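PDB 6YCA: uncharacterized N-acetyltransferase D2E76_00625 from Mycobacteroides abscessus, which probably transfers acetyl groups from acetyl coenzyme A to amines, as a GCN5-related N-acetyltransferase of the Eis type that cannot modify aminoglycosides. Local coordinates for residues E192-T197 with V255-E260; A317-R322 with A401-G406. All coordinates share one frame; numbering follows the deposited sequence.

The two contacts sit in different domains of this Eis chain. Contact 1 joins the loop after helix 184-192 to the end of strand 248-256, in the region of the second GNAT domain. Contact 2 joins the C-terminal ends of helices 315-321 and 395-403 in the sterol carrier protein domain. Their centres lie about 20 Å apart, and their nearest atoms about 6 Å apart. Contact 1 is partly buried and works through a histidine ring, aliphatic carbons and the edge of an indole. Contact 2 is buried, and a hydrogen bond from an arginine to a helix-end carbonyl joins its segments. Both contacts touch a second subunit.

Contact 1: residues E192-T197 with V255-E260; sequences ERAAWT and VAHSDE
H257 packs against R193 and A194 where strand 248-256 of the second GNAT domain ends, before helix 259-270 starts. The opposing loop follows helix 184-192. The H257 side chain can be followed outward. Its CB lies 4.1 Å from NH1 of R193. CG and ND1 lie beneath the R193 carbonyl. R193 O is 3.4 Å from ND1 but stands over the ring face, so the pair is a packing contact and not a hydrogen bond. CD2 meets the aliphatic part of R193. There CG of R193 makes a CH-pi contact over the same ring face, 3.9 Å from the centroid. CE1 of H257 reaches CA of A194 at 3.4 Å. At the tip, NE2 is hydrogen-bonded to the carbonyl O of I190, which ties the ring back to helix 184-192. The R193 chain extends past the ring, and the guanidinium plane is turned 47° from it. NH2 of R193 forms a salt bridge with D228, and the backbone of H257 also bonds to D228. W196 adds an apolar touch beside the histidine. With chi1 at 67° its indole swings toward V255. CG1 of V255 meets the indole at its edge, in the ring plane, 3.9 Å from CZ3 of W196.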
loop_
_atom_site.group_PDB
_atom_site.type_symbol
_atom_site.label_atom_id
_atom_site.label_comp_id
_atom_site.label_asym_id
_atom_site.label_seq_id
_atom_site.Cartn_x
_atom_site.Cartn_y
_atom_site.Cartn_z
ATOM N N GLU A 192 -26.531 29.901 -14.330
ATOM C CA GLU A 192 -27.729 30.570 -13.834
ATOM C C GLU A 192 -29.011 29.866 -14.261
ATOM O O GLU A 192 -30.001 29.885 -13.521
ATOM C CB GLU A 192 -27.739 32.032 -14.294
ATOM C CG GLU A 192 -28.974 32.809 -13.868
ATOM C CD GLU A 192 -29.178 32.811 -12.364
ATOM O OE1 GLU A 192 -28.175 32.715 -11.619
ATOM O OE2 GLU A 192 -30.348 32.895 -11.930
ATOM N N ARG A 193 -29.017 29.225 -15.429
ATOM C CA ARG A 193 -30.199 28.510 -15.891
ATOM C C ARG A 193 -30.297 27.079 -15.360
ATOM O O ARG A 193 -30.968 26.245 -15.976
ATOM C CB ARG A 193 -30.404 28.645 -17.405
ATOM C CG ARG A 193 -29.232 28.288 -18.277
ATOM C CD ARG A 193 -29.490 28.824 -19.682
ATOM N NE ARG A 193 -28.803 28.063 -20.719
ATOM C CZ ARG A 193 -29.347 27.069 -21.411
ATOM N NH1 ARG A 193 -30.600 26.692 -21.181
ATOM N NH2 ARG A 193 -28.632 26.447 -22.336
ATOM N N ALA A 194 -29.634 26.786 -14.240
ATOM C CA ALA A 194 -29.681 25.453 -13.655
ATOM C C ALA A 194 -31.099 25.150 -13.196
ATOM O O ALA A 194 -31.717 25.948 -12.483
ATOM C CB ALA A 194 -28.734 25.377 -12.461
ATOM N N ALA A 195 -31.616 23.987 -13.604
ATOM C CA ALA A 195 -32.983 23.608 -13.292
ATOM C C ALA A 195 -33.121 22.261 -12.599
ATOM O O ALA A 195 -34.249 21.861 -12.293
ATOM C CB ALA A 195 -33.847 23.614 -14.559
ATOM N N TRP A 196 -32.023 21.564 -12.320
ATOM C CA TRP A 196 -32.118 20.253 -11.700
ATOM C C TRP A 196 -32.459 20.383 -10.222
ATOM O O TRP A 196 -32.084 21.355 -9.558
ATOM C CB TRP A 196 -30.819 19.460 -11.874
ATOM C CG TRP A 196 -29.634 20.000 -11.141
ATOM C CD1 TRP A 196 -29.305 19.773 -9.837
ATOM C CD2 TRP A 196 -28.592 20.818 -11.679
ATOM N NE1 TRP A 196 -28.136 20.419 -9.522
ATOM C CE2 TRP A 196 -27.677 21.069 -10.637
ATOM C CE3 TRP A 196 -28.351 21.378 -12.935
ATOM C CZ2 TRP A 196 -26.540 21.853 -10.817
ATOM C CZ3 TRP A 196 -27.223 22.157 -13.110
ATOM C CH2 TRP A 196 -26.332 22.388 -12.057
ATOM N N THR A 197 -33.201 19.397 -9.716
ATOM C CA THR A 197 -33.649 19.428 -8.330
ATOM C C THR A 197 -32.460 19.315 -7.387
ATOM O O THR A 197 -31.597 18.447 -7.560
ATOM C CB THR A 197 -34.632 18.293 -8.068
ATOM O OG1 THR A 197 -35.755 18.429 -8.943
ATOM C CG2 THR A 197 -35.121 18.347 -6.630
ATOM N N VAL A 255 -21.919 21.048 -15.633
ATOM C CA VAL A 255 -23.238 21.663 -15.672
ATOM C C VAL A 255 -23.821 21.398 -17.049
ATOM O O VAL A 255 -23.230 21.789 -18.063
ATOM C CB VAL A 255 -23.158 23.167 -15.383
ATOM C CG1 VAL A 255 -24.538 23.781 -15.455
ATOM C CG2 VAL A 255 -22.533 23.399 -14.026
ATOM N N ALA A 256 -24.976 20.733 -17.092
ATOM C CA ALA A 256 -25.625 20.396 -18.357
ATOM C C ALA A 256 -27.124 20.596 -18.198
ATOM O O ALA A 256 -27.770 19.862 -17.442
ATOM C CB ALA A 256 -25.318 18.955 -18.761
ATOM N N HIS A 257 -27.676 21.565 -18.931
ATOM C CA HIS A 257 -29.088 21.919 -18.857
ATOM C C HIS A 257 -29.928 21.182 -19.881
ATOM O O HIS A 257 -31.116 21.490 -20.032
ATOM C CB HIS A 257 -29.269 23.425 -19.039
ATOM C CG HIS A 257 -28.387 24.247 -18.156
ATOM N ND1 HIS A 257 -28.443 24.183 -16.780
ATOM C CD2 HIS A 257 -27.434 25.162 -18.452
ATOM C CE1 HIS A 257 -27.556 25.016 -16.267
ATOM N NE2 HIS A 257 -26.932 25.624 -17.260
ATOM N N SER A 258 -29.342 20.217 -20.580
ATOM C CA SER A 258 -30.020 19.493 -21.637
ATOM C C SER A 258 -29.426 18.097 -21.693
ATOM O O SER A 258 -28.262 17.894 -21.339
ATOM C CB SER A 258 -29.780 20.206 -22.971
ATOM O OG SER A 258 -30.208 19.427 -24.067
ATOM N N ASP A 259 -30.238 17.127 -22.121
ATOM C CA ASP A 259 -29.719 15.772 -22.299
ATOM C C ASP A 259 -28.602 15.748 -23.334
ATOM O O ASP A 259 -27.597 15.047 -23.160
ATOM C CB ASP A 259 -30.845 14.808 -22.676
ATOM C CG ASP A 259 -31.771 14.503 -21.510
ATOM O OD1 ASP A 259 -31.418 14.840 -20.360
ATOM O OD2 ASP A 259 -32.857 13.929 -21.746
ATOM N N GLU A 260 -28.754 16.521 -24.413
ATOM C CA GLU A 260 -27.716 16.584 -25.436
ATOM C C GLU A 260 -26.435 17.193 -24.883
ATOM O O GLU A 260 -25.335 16.715 -25.180
ATOM C CB GLU A 260 -28.216 17.351 -26.661
ATOM C CG GLU A 260 -29.303 16.635 -27.463
ATOM C CD GLU A 260 -30.666 16.596 -26.767
ATOM O OE1 GLU A 260 -30.894 17.385 -25.824
ATOM O OE2 GLU A 260 -31.513 15.766 -27.174
#

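Contact 2: residues A317-R322 with A401-G406; sequences AALAAR and ALFSTG. With SO4 (sulfate ion), chain J.
NH2 of R322 donates a hydrogen bond to the carbonyl O of F403, at 3.0 Å and with an N-H...O angle of 157°. The donor stands above the carbonyl plane rather than on a lone pair. This bond links the ends of helices 315-321 and 395-403 in the sterol carrier protein domain. R322 follows helix 315-321, and its chain bends at chi3 (-74°) to bring the guanidinium to F403. That group also packs on the F403 side chain. CG of F403 lies over one guanidinium face, and NH1 of R322 comes 3.4 Å from CD2 of the F403 ring. The two planes are steeply inclined, 71° apart. CG2 of T405 approaches NH2 of R322 at 3.8 Å. The far part of the F403 ring meets L319, whose CD2 lies at the ring edge, 4.5 Å from CE2 of F403. W379 and Y324 pack edge-to-face with the same ring, and V348 of strand 344-348 and I332 of strand 330-335 also touch it. Farther along, G406 N donates to O4 of a sulfate at 2.9 Å and weakly to its O2. T407 N binds the same sulfate, which probably came from the crystallisation liquor. G406 O bonds to T378 OG1 of the second subunit. F403 O lies at a helix end, so the cationic guanidinium probably offsets the partial negative charge gathered there.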
loop_
_atom_site.group_PDB
_atom_site.type_symbol
_atom_site.label_atom_id
_atom_site.label_comp_id
_atom_site.label_asym_id
_atom_site.label_seq_id
_atom_site.Cartn_x
_atom_site.Cartn_y
_atom_site.Cartn_z
ATOM N N ALA A 317 -45.209 26.162 3.761
ATOM C CA ALA A 317 -44.833 26.823 2.516
ATOM C C ALA A 317 -43.897 25.963 1.678
ATOM O O ALA A 317 -43.953 26.013 0.444
ATOM C CB ALA A 317 -44.214 28.186 2.809
ATOM N N ALA A 318 -43.035 25.172 2.319
ATOM C CA ALA A 318 -42.167 24.271 1.570
ATOM C C ALA A 318 -42.984 23.192 0.869
ATOM O O ALA A 318 -42.797 22.935 -0.328
ATOM C CB ALA A 318 -41.126 23.647 2.501
ATOM N N LEU A 319 -43.911 22.563 1.598
ATOM C CA LEU A 319 -44.752 21.527 1.009
ATOM C C LEU A 319 -45.598 22.069 -0.133
ATOM O O LEU A 319 -45.942 21.327 -1.058
ATOM C CB LEU A 319 -45.647 20.914 2.084
ATOM C CG LEU A 319 -44.917 20.145 3.182
ATOM C CD1 LEU A 319 -45.888 19.739 4.280
ATOM C CD2 LEU A 319 -44.213 18.935 2.591
ATOM N N ALA A 320 -45.950 23.352 -0.083
ATOM C CA ALA A 320 -46.775 23.928 -1.133
ATOM C C ALA A 320 -45.958 24.303 -2.359
ATOM O O ALA A 320 -46.499 24.341 -3.468
ATOM C CB ALA A 320 -47.520 25.152 -0.603
ATOM N N ALA A 321 -44.660 24.561 -2.189
ATOM C CA ALA A 321 -43.833 25.007 -3.302
ATOM C C ALA A 321 -43.435 23.885 -4.245
ATOM O O ALA A 321 -43.068 24.167 -5.391
ATOM C CB ALA A 321 -42.576 25.702 -2.781
ATOM N N ARG A 322 -43.479 22.635 -3.794
ATOM C CA ARG A 322 -43.145 21.489 -4.626
ATOM C C ARG A 322 -44.405 20.893 -5.242
ATOM O O ARG A 322 -45.529 21.175 -4.822
ATOM C CB ARG A 322 -42.373 20.416 -3.853
ATOM C CG ARG A 322 -43.184 19.625 -2.843
ATOM C CD ARG A 322 -42.513 18.284 -2.557
ATOM N NE ARG A 322 -42.671 17.340 -3.661
ATOM C CZ ARG A 322 -42.097 16.139 -3.716
ATOM N NH1 ARG A 322 -41.316 15.723 -2.726
ATOM N NH2 ARG A 322 -42.306 15.350 -4.764
ATOM N N ALA A 401 -46.400 7.457 -3.456
ATOM C CA ALA A 401 -46.951 7.730 -4.779
ATOM C C ALA A 401 -47.002 9.228 -5.052
ATOM O O ALA A 401 -46.748 9.674 -6.178
ATOM C CB ALA A 401 -48.336 7.099 -4.915
ATOM N N LEU A 402 -47.316 10.021 -4.023
ATOM C CA LEU A 402 -47.395 11.470 -4.181
ATOM C C LEU A 402 -46.011 12.087 -4.329
ATOM O O LEU A 402 -45.785 12.926 -5.208
ATOM C CB LEU A 402 -48.110 12.082 -2.978
ATOM C CG LEU A 402 -49.634 11.972 -2.937
ATOM C CD1 LEU A 402 -50.177 12.510 -1.621
ATOM C CD2 LEU A 402 -50.261 12.693 -4.121
ATOM N N PHE A 403 -45.072 11.686 -3.469
ATOM C CA PHE A 403 -43.770 12.334 -3.359
ATOM C C PHE A 403 -42.734 11.832 -4.360
ATOM O O PHE A 403 -41.648 12.418 -4.434
ATOM C CB PHE A 403 -43.219 12.175 -1.938
ATOM C CG PHE A 403 -43.857 13.084 -0.930
ATOM C CD1 PHE A 403 -45.167 12.887 -0.526
ATOM C CD2 PHE A 403 -43.139 14.132 -0.372
ATOM C CE1 PHE A 403 -45.753 13.722 0.404
ATOM C CE2 PHE A 403 -43.719 14.972 0.563
ATOM C CZ PHE A 403 -45.027 14.765 0.954
ATOM N N SER A 404 -43.032 10.779 -5.119
ATOM C CA SER A 404 -42.035 10.163 -5.988
ATOM C C SER A 404 -41.499 11.159 -7.010
ATOM O O SER A 404 -42.226 12.038 -7.488
ATOM C CB SER A 404 -42.659 8.978 -6.726
ATOM O OG SER A 404 -43.694 9.401 -7.608
ATOM N N THR A 405 -40.203 11.039 -7.312
ATOM C CA THR A 405 -39.536 11.837 -8.333
ATOM C C THR A 405 -38.693 10.928 -9.220
ATOM O O THR A 405 -38.301 9.828 -8.824
ATOM C CB THR A 405 -38.634 12.920 -7.721
ATOM O OG1 THR A 405 -37.598 12.301 -6.950
ATOM C CG2 THR A 405 -39.436 13.852 -6.833
ATOM N N GLY A 406 -38.393 11.411 -10.424
ATOM C CA GLY A 406 -37.651 10.617 -11.384
ATOM C C GLY A 406 -36.144 10.692 -11.239
ATOM O O GLY A 406 -35.428 9.777 -11.658
HETATM S S SO4 J . -38.143 14.679 -11.891
HETATM O O1 SO4 J . -37.290 15.799 -12.280
HETATM O O2 SO4 J . -37.950 13.576 -12.828
HETATM O O3 SO4 J . -39.543 15.095 -11.910
HETATM O O4 SO4 J . -37.784 14.248 -10.545
#